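Local coordinates for protein DNA polymerase (Pyrobaculum calidifontis, PDB 5MDN) that probably catalyses template-directed DNA synthesis, adding deoxyribonucleotides from their triphosphates to a growing strand with release of diphosphate, as a family B DNA polymerase, at residues Y173-S178 / K315-W320; F670-L675 / S739-D744; D674-K679 / G715-R720. All blocks are in the same frame, centred on the assembly; numbering follows the deposited sequence.

Contact 1: Y173-S178 / K315-W320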
loop_
_atom_site.group_PDB
_atom_site.type_symbol
_atom_site.label_atom_id
_atom_site.label_comp_id
_atom_site.label_asym_id
_atom_site.label_seq_id
_atom_site.Cartn_x
_atom_site.Cartn_y
_atom_site.Cartn_z
ATOM N N TYR A 173 -24.734 -8.796 -8.180
ATOM C CA TYR A 173 -25.982 -9.315 -7.621
ATOM C C TYR A 173 -25.844 -9.851 -6.198
ATOM O O TYR A 173 -26.413 -9.272 -5.268
ATOM C CB TYR A 173 -26.522 -10.408 -8.545
ATOM C CG TYR A 173 -27.948 -10.808 -8.272
ATOM C CD1 TYR A 173 -28.974 -9.879 -8.362
ATOM C CD2 TYR A 173 -28.274 -12.116 -7.946
ATOM C CE1 TYR A 173 -30.283 -10.235 -8.120
ATOM C CE2 TYR A 173 -29.581 -12.483 -7.707
ATOM C CZ TYR A 173 -30.582 -11.539 -7.791
ATOM O OH TYR A 173 -31.886 -11.907 -7.551
ATOM N N ASN A 174 -25.132 -10.966 -6.021
ATOM C CA ASN A 174 -24.726 -11.488 -4.709
ATOM C C ASN A 174 -25.901 -11.928 -3.822
ATOM O O ASN A 174 -25.780 -11.948 -2.594
ATOM C CB ASN A 174 -23.810 -10.477 -3.983
ATOM C CG ASN A 174 -24.532 -9.611 -2.944
ATOM O OD1 ASN A 174 -24.130 -9.571 -1.780
ATOM N ND2 ASN A 174 -25.587 -8.920 -3.356
ATOM N N GLU A 175 -27.027 -12.342 -4.418
ATOM C CA GLU A 175 -28.161 -12.812 -3.617
ATOM C C GLU A 175 -27.729 -13.871 -2.612
ATOM O O GLU A 175 -28.158 -13.854 -1.451
ATOM C CB GLU A 175 -29.265 -13.373 -4.516
ATOM C CG GLU A 175 -30.505 -13.837 -3.755
ATOM C CD GLU A 175 -31.499 -14.576 -4.636
ATOM O OE1 GLU A 175 -31.511 -14.326 -5.859
ATOM O OE2 GLU A 175 -32.268 -15.405 -4.104
ATOM N N ARG A 176 -26.887 -14.806 -3.044
ATOM C CA ARG A 176 -26.229 -15.751 -2.149
ATOM C C ARG A 176 -24.847 -15.214 -1.778
ATOM O O ARG A 176 -23.914 -15.270 -2.587
ATOM C CB ARG A 176 -26.137 -17.122 -2.815
ATOM C CG ARG A 176 -25.724 -17.072 -4.284
ATOM C CD ARG A 176 -26.092 -18.350 -5.017
ATOM N NE ARG A 176 -25.042 -18.756 -5.944
ATOM C CZ ARG A 176 -24.985 -18.389 -7.219
ATOM N NH1 ARG A 176 -25.920 -17.599 -7.729
ATOM N NH2 ARG A 176 -23.986 -18.807 -7.983
ATOM N N GLY A 177 -24.727 -14.700 -0.550
ATOM C CA GLY A 177 -23.508 -14.144 0.020
ATOM C C GLY A 177 -22.441 -13.635 -0.927
ATOM O O GLY A 177 -22.616 -12.604 -1.584
ATOM N N SER A 178 -21.327 -14.355 -1.000
ATOM C CA SER A 178 -20.242 -13.986 -1.899
ATOM C C SER A 178 -20.577 -14.445 -3.312
ATOM O O SER A 178 -20.829 -15.637 -3.521
ATOM C CB SER A 178 -18.927 -14.605 -1.441
ATOM O OG SER A 178 -18.631 -14.242 -0.102
ATOM N N LYS A 315 -26.946 -6.348 0.477
ATOM C CA LYS A 315 -28.300 -6.355 -0.073
ATOM C C LYS A 315 -28.396 -5.486 -1.324
ATOM O O LYS A 315 -29.260 -4.613 -1.434
ATOM C CB LYS A 315 -29.321 -5.890 0.961
ATOM C CG LYS A 315 -29.315 -6.684 2.251
ATOM C CD LYS A 315 -30.424 -6.220 3.184
ATOM C CE LYS A 315 -31.407 -7.340 3.480
ATOM N NZ LYS A 315 -32.491 -6.901 4.401
ATOM N N VAL A 316 -27.514 -5.712 -2.299
ATOM C CA VAL A 316 -27.708 -5.033 -3.577
ATOM C C VAL A 316 -28.719 -5.789 -4.435
ATOM O O VAL A 316 -29.394 -5.185 -5.278
ATOM C CB VAL A 316 -26.377 -4.830 -4.324
ATOM C CG1 VAL A 316 -25.271 -4.434 -3.364
ATOM C CG2 VAL A 316 -26.003 -6.063 -5.115
ATOM N N TYR A 317 -28.830 -7.110 -4.254
ATOM C CA TYR A 317 -29.868 -7.865 -4.950
ATOM C C TYR A 317 -31.253 -7.366 -4.560
ATOM O O TYR A 317 -32.137 -7.233 -5.412
ATOM C CB TYR A 317 -29.722 -9.360 -4.654
ATOM C CG TYR A 317 -30.207 -9.781 -3.281
ATOM C CD1 TYR A 317 -29.382 -9.678 -2.169
ATOM C CD2 TYR A 317 -31.489 -10.289 -3.099
ATOM C CE1 TYR A 317 -29.822 -10.060 -0.914
ATOM C CE2 TYR A 317 -31.937 -10.673 -1.849
ATOM C CZ TYR A 317 -31.101 -10.558 -0.759
ATOM O OH TYR A 317 -31.542 -10.940 0.488
ATOM N N GLU A 318 -31.457 -7.084 -3.270
ATOM C CA GLU A 318 -32.767 -6.649 -2.797
ATOM C C GLU A 318 -33.157 -5.308 -3.410
ATOM O O GLU A 318 -34.306 -5.121 -3.829
ATOM C CB GLU A 318 -32.771 -6.620 -1.269
ATOM C CG GLU A 318 -34.113 -6.311 -0.645
ATOM C CD GLU A 318 -34.188 -6.791 0.793
ATOM O OE1 GLU A 318 -34.304 -8.024 0.975
ATOM O OE2 GLU A 318 -34.120 -5.967 1.728
ATOM N N TYR A 319 -32.217 -4.362 -3.468
ATOM C CA TYR A 319 -32.497 -3.083 -4.108
ATOM C C TYR A 319 -32.607 -3.208 -5.623
ATOM O O TYR A 319 -33.119 -2.289 -6.272
ATOM C CB TYR A 319 -31.417 -2.059 -3.747
ATOM C CG TYR A 319 -31.531 -1.498 -2.342
ATOM C CD1 TYR A 319 -31.368 -2.312 -1.229
ATOM C CD2 TYR A 319 -31.800 -0.150 -2.132
ATOM C CE1 TYR A 319 -31.474 -1.801 0.054
ATOM C CE2 TYR A 319 -31.909 0.369 -0.855
ATOM C CZ TYR A 319 -31.743 -0.460 0.234
ATOM O OH TYR A 319 -31.849 0.054 1.504
ATOM N N TRP A 320 -32.139 -4.316 -6.198
ATOM C CA TRP A 320 -32.177 -4.532 -7.641
ATOM C C TRP A 320 -33.489 -5.155 -8.102
ATOM O O TRP A 320 -33.992 -4.809 -9.177
ATOM C CB TRP A 320 -30.997 -5.412 -8.062
ATOM C CG TRP A 320 -30.939 -5.740 -9.524
ATOM C CD1 TRP A 320 -31.137 -6.963 -10.095
ATOM C CD2 TRP A 320 -30.652 -4.837 -10.600
ATOM N NE1 TRP A 320 -30.991 -6.880 -11.458
ATOM C CE2 TRP A 320 -30.695 -5.584 -11.794
ATOM C CE3 TRP A 320 -30.370 -3.469 -10.671
ATOM C CZ2 TRP A 320 -30.463 -5.012 -13.043
ATOM C CZ3 TRP A 320 -30.136 -2.903 -11.912
ATOM C CH2 TRP A 320 -30.183 -3.674 -13.081
#
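Y173 and Y317 bring their CA atoms to 4.9 Å where the irregular loop 173-178, just past strand 165-172 of the exonuclease domain, meets the short, weakly bonded helix 316-320. CB of Y317 sits over one face of the Y173 ring, 3.9 Å from its centroid, a CH-pi contact. The ring of Y317 is in turn covered by the backbone of E175, whose CA lies 4.0 Å from the Y317 centroid; E318 CB covers the opposite face, so the ring is clasped from both sides. E175 CG also runs across the ring at CD2 of Y317 (3.7 Å). CB of Y173 points away from the helix, but at chi1 -166°, with CG opposite the backbone N, the ring comes back to it: CE1 reaches W320 CD1 at 3.9 Å, and the hydroxyl lies near both E175 OE1 and N321 OD1. With an alanine at Y317, CA of E175 would probably lose its aromatic seat and the loop be freer to shift. V316 CG2 lies against Y173 O. Carbon-to-ring contacts dominate this join, which places the helix near the exonuclease metal site: the side chains of V316 and D169, a magnesium ligand in this protein, are about 9 Å apart.

Contact 2: F670-L675 / S739-D744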
loop_
_atom_site.group_PDB
_atom_site.type_symbol
_atom_site.label_atom_id
_atom_site.label_comp_id
_atom_site.label_asym_id
_atom_site.label_seq_id
_atom_site.Cartn_x
_atom_site.Cartn_y
_atom_site.Cartn_z
ATOM N N PHE A 670 -34.596 -2.456 16.832
ATOM C CA PHE A 670 -33.367 -2.527 16.064
ATOM C C PHE A 670 -33.657 -2.745 14.582
ATOM O O PHE A 670 -34.717 -3.241 14.192
ATOM C CB PHE A 670 -32.476 -3.649 16.597
ATOM C CG PHE A 670 -33.161 -4.983 16.668
ATOM C CD1 PHE A 670 -33.284 -5.780 15.540
ATOM C CD2 PHE A 670 -33.702 -5.433 17.860
ATOM C CE1 PHE A 670 -33.922 -7.002 15.603
ATOM C CE2 PHE A 670 -34.342 -6.654 17.930
ATOM C CZ PHE A 670 -34.451 -7.440 16.800
ATOM N N ASP A 671 -32.693 -2.353 13.755
ATOM C CA ASP A 671 -32.644 -2.797 12.373
ATOM C C ASP A 671 -31.860 -4.101 12.345
ATOM O O ASP A 671 -30.803 -4.207 12.975
ATOM C CB ASP A 671 -31.990 -1.746 11.474
ATOM C CG ASP A 671 -32.005 -2.141 10.008
ATOM O OD1 ASP A 671 -32.626 -3.169 9.665
ATOM O OD2 ASP A 671 -31.393 -1.418 9.193
ATOM N N LEU A 672 -32.383 -5.094 11.623
ATOM C CA LEU A 672 -31.785 -6.422 11.680
ATOM C C LEU A 672 -30.377 -6.435 11.099
ATOM O O LEU A 672 -29.518 -7.167 11.601
ATOM C CB LEU A 672 -32.670 -7.432 10.950
ATOM C CG LEU A 672 -32.309 -8.903 11.156
ATOM C CD1 LEU A 672 -32.656 -9.342 12.570
ATOM C CD2 LEU A 672 -33.011 -9.782 10.133
ATOM N N ASP A 673 -30.119 -5.614 10.075
ATOM C CA ASP A 673 -28.799 -5.567 9.447
ATOM C C ASP A 673 -27.688 -5.357 10.468
ATOM O O ASP A 673 -26.589 -5.905 10.325
ATOM C CB ASP A 673 -28.764 -4.463 8.391
ATOM C CG ASP A 673 -29.697 -4.738 7.228
ATOM O OD1 ASP A 673 -29.912 -5.926 6.905
ATOM O OD2 ASP A 673 -30.214 -3.768 6.638
ATOM N N ASP A 674 -27.952 -4.560 11.505
ATOM C CA ASP A 674 -26.930 -4.273 12.504
ATOM C C ASP A 674 -26.601 -5.483 13.372
ATOM O O ASP A 674 -25.582 -5.467 14.070
ATOM C CB ASP A 674 -27.376 -3.104 13.382
ATOM C CG ASP A 674 -27.662 -1.849 12.579
ATOM O OD1 ASP A 674 -26.838 -1.497 11.707
ATOM O OD2 ASP A 674 -28.712 -1.216 12.817
ATOM N N LEU A 675 -27.437 -6.522 13.355
ATOM C CA LEU A 675 -27.223 -7.695 14.192
ATOM C C LEU A 675 -26.467 -8.822 13.492
ATOM O O LEU A 675 -26.091 -9.793 14.156
ATOM C CB LEU A 675 -28.566 -8.227 14.705
ATOM C CG LEU A 675 -29.415 -7.257 15.533
ATOM C CD1 LEU A 675 -30.566 -7.992 16.198
ATOM C CD2 LEU A 675 -28.566 -6.536 16.570
ATOM N N SER A 739 -38.504 -10.996 13.773
ATOM C CA SER A 739 -37.859 -10.032 14.662
ATOM C C SER A 739 -37.979 -10.467 16.120
ATOM O O SER A 739 -38.219 -9.653 17.014
ATOM C CB SER A 739 -38.427 -8.624 14.458
ATOM O OG SER A 739 -38.350 -8.228 13.099
ATOM N N LYS A 740 -37.809 -11.764 16.365
ATOM C CA LYS A 740 -37.643 -12.316 17.712
ATOM C C LYS A 740 -36.218 -12.848 17.833
ATOM O O LYS A 740 -35.909 -13.948 17.362
ATOM C CB LYS A 740 -38.703 -13.366 18.016
ATOM C CG LYS A 740 -40.015 -12.756 18.502
ATOM C CD LYS A 740 -40.798 -12.104 17.380
ATOM C CE LYS A 740 -41.999 -11.334 17.904
ATOM N NZ LYS A 740 -42.628 -10.536 16.815
ATOM N N VAL A 741 -35.344 -12.008 18.381
ATOM C CA VAL A 741 -33.905 -12.228 18.419
ATOM C C VAL A 741 -33.446 -12.359 19.868
ATOM O O VAL A 741 -33.943 -11.647 20.748
ATOM C CB VAL A 741 -33.161 -11.099 17.683
ATOM C CG1 VAL A 741 -31.685 -11.416 17.569
ATOM C CG2 VAL A 741 -33.776 -10.892 16.303
ATOM N N ASP A 742 -32.497 -13.264 20.117
ATOM C CA ASP A 742 -31.969 -13.461 21.468
ATOM C C ASP A 742 -31.226 -12.202 21.893
ATOM O O ASP A 742 -30.004 -12.097 21.746
ATOM C CB ASP A 742 -31.040 -14.675 21.535
ATOM C CG ASP A 742 -30.549 -14.961 22.951
ATOM O OD1 ASP A 742 -31.107 -14.386 23.910
ATOM O OD2 ASP A 742 -29.598 -15.757 23.104
ATOM N N VAL A 743 -31.976 -11.236 22.428
ATOM C CA VAL A 743 -31.391 -9.967 22.848
ATOM C C VAL A 743 -30.394 -10.172 23.983
ATOM O O VAL A 743 -29.392 -9.455 24.072
ATOM C CB VAL A 743 -32.514 -8.975 23.224
ATOM C CG1 VAL A 743 -32.711 -8.876 24.738
ATOM C CG2 VAL A 743 -32.237 -7.617 22.628
ATOM N N ASP A 744 -30.641 -11.151 24.861
ATOM C CA ASP A 744 -29.731 -11.402 25.974
ATOM C C ASP A 744 -28.325 -11.731 25.489
ATOM O O ASP A 744 -27.346 -11.460 26.193
ATOM C CB ASP A 744 -30.275 -12.531 26.845
ATOM C CG ASP A 744 -31.592 -12.176 27.507
ATOM O OD1 ASP A 744 -32.135 -11.092 27.204
ATOM O OD2 ASP A 744 -32.086 -12.980 28.324
#
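V741 meets F670, L672 and L675 through its two methyls: at chi1 -173° CG1, opposite the backbone N, is turned to L675, while CG2, beside the backbone N, is turned to F670 and L672. F670 places CG between its backbone N and carbonyl carbon (chi1 54°), which carries the ring out toward V741. The setting is the C-terminal part of the chain, probably the thumb of the family B polymerase fold: the turn following helix 647-666 packs against the lead-in to helix 743-756, of which D742 is the N-cap residue and also the centre of an inverse gamma turn. The contact is small and apolar. CG2 of V741 approaches the far end of the phenyl ring obliquely, 3.6 Å from F670 CZ, and CD1 of L672 comes up to the same methyl from another direction at 4.2 Å. CG1 serves L675 instead, the two side chains reaching toward each other tip to tip. The carbonyl oxygen of S739 makes a loose approach at the border, 4.4 Å from F670 CZ. The leucines are presented by a short helical turn in which L675 N bonds L672 O at 2.8 Å. This sets both leucines on the side facing V741. Around the cluster, F670 leans on R664 and L665 of helix 647-666, Y746 of helix 743-756 touches both L675 and V741, and V717 of strand 716-718 touches V741. The valine thus joins turn, helix and strand. L675 has a double role: its CD1 lies 3.9 Å from V741 CG1 and also 3.5 Å above the plane of the F670 ring, displaced toward the rim.

Contact 3: D674-K679 / G715-R720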
loop_
_atom_site.group_PDB
_atom_site.type_symbol
_atom_site.label_atom_id
_atom_site.label_comp_id
_atom_site.label_asym_id
_atom_site.label_seq_id
_atom_site.Cartn_x
_atom_site.Cartn_y
_atom_site.Cartn_z
ATOM N N ASP A 674 -27.952 -4.560 11.505
ATOM C CA ASP A 674 -26.930 -4.273 12.504
ATOM C C ASP A 674 -26.601 -5.483 13.372
ATOM O O ASP A 674 -25.582 -5.467 14.070
ATOM C CB ASP A 674 -27.376 -3.104 13.382
ATOM C CG ASP A 674 -27.662 -1.849 12.579
ATOM O OD1 ASP A 674 -26.838 -1.497 11.707
ATOM O OD2 ASP A 674 -28.712 -1.216 12.817
ATOM N N LEU A 675 -27.437 -6.522 13.355
ATOM C CA LEU A 675 -27.223 -7.695 14.192
ATOM C C LEU A 675 -26.467 -8.822 13.492
ATOM O O LEU A 675 -26.091 -9.793 14.156
ATOM C CB LEU A 675 -28.566 -8.227 14.705
ATOM C CG LEU A 675 -29.415 -7.257 15.533
ATOM C CD1 LEU A 675 -30.566 -7.992 16.198
ATOM C CD2 LEU A 675 -28.566 -6.536 16.570
ATOM N N ILE A 676 -26.238 -8.726 12.179
ATOM C CA ILE A 676 -25.551 -9.792 11.455
ATOM C C ILE A 676 -24.073 -9.813 11.826
ATOM O O ILE A 676 -23.423 -8.765 11.949
ATOM C CB ILE A 676 -25.747 -9.639 9.935
ATOM C CG1 ILE A 676 -27.135 -10.126 9.508
ATOM C CG2 ILE A 676 -24.671 -10.383 9.157
ATOM C CD1 ILE A 676 -28.254 -9.166 9.727
ATOM N N ILE A 677 -23.537 -11.019 12.009
ATOM C CA ILE A 677 -22.131 -11.246 12.326
ATOM C C ILE A 677 -21.487 -11.947 11.136
ATOM O O ILE A 677 -21.911 -13.043 10.750
ATOM C CB ILE A 677 -21.975 -12.078 13.609
ATOM C CG1 ILE A 677 -22.768 -11.443 14.756
ATOM C CG2 ILE A 677 -20.510 -12.216 13.981
ATOM C CD1 ILE A 677 -22.877 -12.317 15.983
ATOM N N TRP A 678 -20.468 -11.319 10.551
ATOM C CA TRP A 678 -19.814 -11.858 9.364
ATOM C C TRP A 678 -18.631 -12.749 9.723
ATOM O O TRP A 678 -17.926 -12.522 10.711
ATOM C CB TRP A 678 -19.293 -10.752 8.439
ATOM C CG TRP A 678 -20.288 -9.753 7.948
ATOM C CD1 TRP A 678 -20.314 -8.422 8.243
ATOM C CD2 TRP A 678 -21.409 -9.995 7.090
ATOM N NE1 TRP A 678 -21.366 -7.815 7.609
ATOM C CE2 TRP A 678 -22.059 -8.760 6.899
ATOM C CE3 TRP A 678 -21.926 -11.134 6.463
ATOM C CZ2 TRP A 678 -23.198 -8.630 6.108
ATOM C CZ3 TRP A 678 -23.056 -11.002 5.679
ATOM C CH2 TRP A 678 -23.680 -9.759 5.509
ATOM N N LYS A 679 -18.426 -13.779 8.905
ATOM C CA LYS A 679 -17.181 -14.534 8.885
ATOM C C LYS A 679 -17.002 -15.061 7.467
ATOM O O LYS A 679 -17.967 -15.512 6.844
ATOM C CB LYS A 679 -17.164 -15.673 9.909
ATOM C CG LYS A 679 -15.759 -16.158 10.230
ATOM C CD LYS A 679 -14.907 -15.028 10.791
ATOM C CE LYS A 679 -13.425 -15.378 10.779
ATOM N NZ LYS A 679 -12.871 -15.419 9.396
ATOM N N GLY A 715 -22.715 -14.798 7.514
ATOM C CA GLY A 715 -23.653 -13.842 8.068
ATOM C C GLY A 715 -24.748 -14.504 8.880
ATOM O O GLY A 715 -25.724 -14.998 8.308
ATOM N N TYR A 716 -24.606 -14.532 10.203
ATOM C CA TYR A 716 -25.549 -15.235 11.062
ATOM C C TYR A 716 -26.049 -14.331 12.181
ATOM O O TYR A 716 -25.395 -13.359 12.570
ATOM C CB TYR A 716 -24.919 -16.507 11.647
ATOM C CG TYR A 716 -23.721 -16.276 12.541
ATOM C CD1 TYR A 716 -23.877 -16.012 13.897
ATOM C CD2 TYR A 716 -22.432 -16.339 12.031
ATOM C CE1 TYR A 716 -22.781 -15.809 14.716
ATOM C CE2 TYR A 716 -21.330 -16.138 12.843
ATOM C CZ TYR A 716 -21.513 -15.873 14.185
ATOM O OH TYR A 716 -20.421 -15.672 14.998
ATOM N N VAL A 717 -27.231 -14.672 12.694
ATOM C CA VAL A 717 -27.846 -13.985 13.823
ATOM C C VAL A 717 -28.278 -15.028 14.848
ATOM O O VAL A 717 -28.849 -16.064 14.487
ATOM C CB VAL A 717 -29.050 -13.124 13.383
ATOM C CG1 VAL A 717 -29.660 -12.405 14.575
ATOM C CG2 VAL A 717 -28.634 -12.127 12.310
ATOM N N ILE A 718 -28.007 -14.755 16.120
ATOM C CA ILE A 718 -28.422 -15.645 17.200
ATOM C C ILE A 718 -29.891 -15.392 17.522
ATOM O O ILE A 718 -30.319 -14.242 17.678
ATOM C CB ILE A 718 -27.529 -15.460 18.440
ATOM C CG1 ILE A 718 -26.156 -16.119 18.237
ATOM C CG2 ILE A 718 -28.200 -16.016 19.687
ATOM C CD1 ILE A 718 -25.208 -15.382 17.315
ATOM N N VAL A 719 -30.664 -16.472 17.637
ATOM C CA VAL A 719 -32.108 -16.422 17.824
ATOM C C VAL A 719 -32.461 -17.241 19.059
ATOM O O VAL A 719 -31.737 -18.167 19.437
ATOM C CB VAL A 719 -32.861 -16.942 16.575
ATOM C CG1 VAL A 719 -34.361 -16.712 16.698
ATOM C CG2 VAL A 719 -32.322 -16.279 15.312
ATOM N N ARG A 720 -33.576 -16.888 19.700
ATOM C CA ARG A 720 -33.981 -17.582 20.914
ATOM C C ARG A 720 -34.286 -19.046 20.630
ATOM O O ARG A 720 -34.706 -19.422 19.532
ATOM C CB ARG A 720 -35.228 -16.943 21.532
ATOM C CG ARG A 720 -36.451 -16.974 20.625
ATOM C CD ARG A 720 -37.694 -16.456 21.331
ATOM N NE ARG A 720 -37.581 -15.068 21.764
ATOM C CZ ARG A 720 -37.498 -14.700 23.038
ATOM N NH1 ARG A 720 -37.517 -15.621 23.992
ATOM N NH2 ARG A 720 -37.402 -13.418 23.362
#
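I677 and Y716 form a single antiparallel bridge, a hydrogen-bonded pair in which I677 N donates to Y716 O (3.0 Å) and Y716 N donates back to I677 O (3.1 Å); running 135° apart, the segments part on the L675/I718 side but stay close at W678 and G715. The side chains of the bridging pair fold together. Y716 sets CG between its backbone N and carbonyl carbon (chi1 63°), turning the ring back over its partner, and I677 CB rests on one face, 4.0 Å from the Y716 centroid in a CH-pi contact. From there I677 spreads its branches: CG2 reaches the phenol end at Y716 OH, and CD1 touches Y716 CE1 at 3.7 Å before meeting CD1 of I718, which stands at the ring edge in its plane. At the other end of the bridge, G715 CA comes to 3.6 Å from W678 CE3, where a CB would run into the indole, while making a CA-H...O contact with I677 O (3.3 Å). I676 CG2 lies over one face of the W678 ring, and I676 CG1 packs obliquely on V717 CG2 at 3.8 Å. W678 also meets H314 edge-to-face. Strand 716-718 is held by strand 729-731, V717 being backbone-bonded to M730, and by the chain at I677, a single bridge within these segments that a backbone bond between K679 and V714 carries further. Paired backbone bonds fix the register at the centre, the CA-H...O contact gives I677 O a second, weaker partner, and largely buried hydrocarbon contacts flank the bridge.

Along the chain, contact 1 closes first, returning from the loop after strand 165-172 to helix 316-320 across 136 intervening residues. Only much later do contacts 2 and 3 open, both from the chain that follows helix 647-666 and sharing D674 and L675. Contact 3 is the shorter closure, tying that chain to strand 716-718; contact 2 ties it to the start of helix 743-756, so the return to the strand falls within its span, all in the probable thumb. Their later segments also touch, D742 CB meeting I718 CG2. Contact 1 belongs to the exonuclease side, its centre about 21 Å from that of contact 2, and the two meet through a long, weak ion pair between K315 and D673.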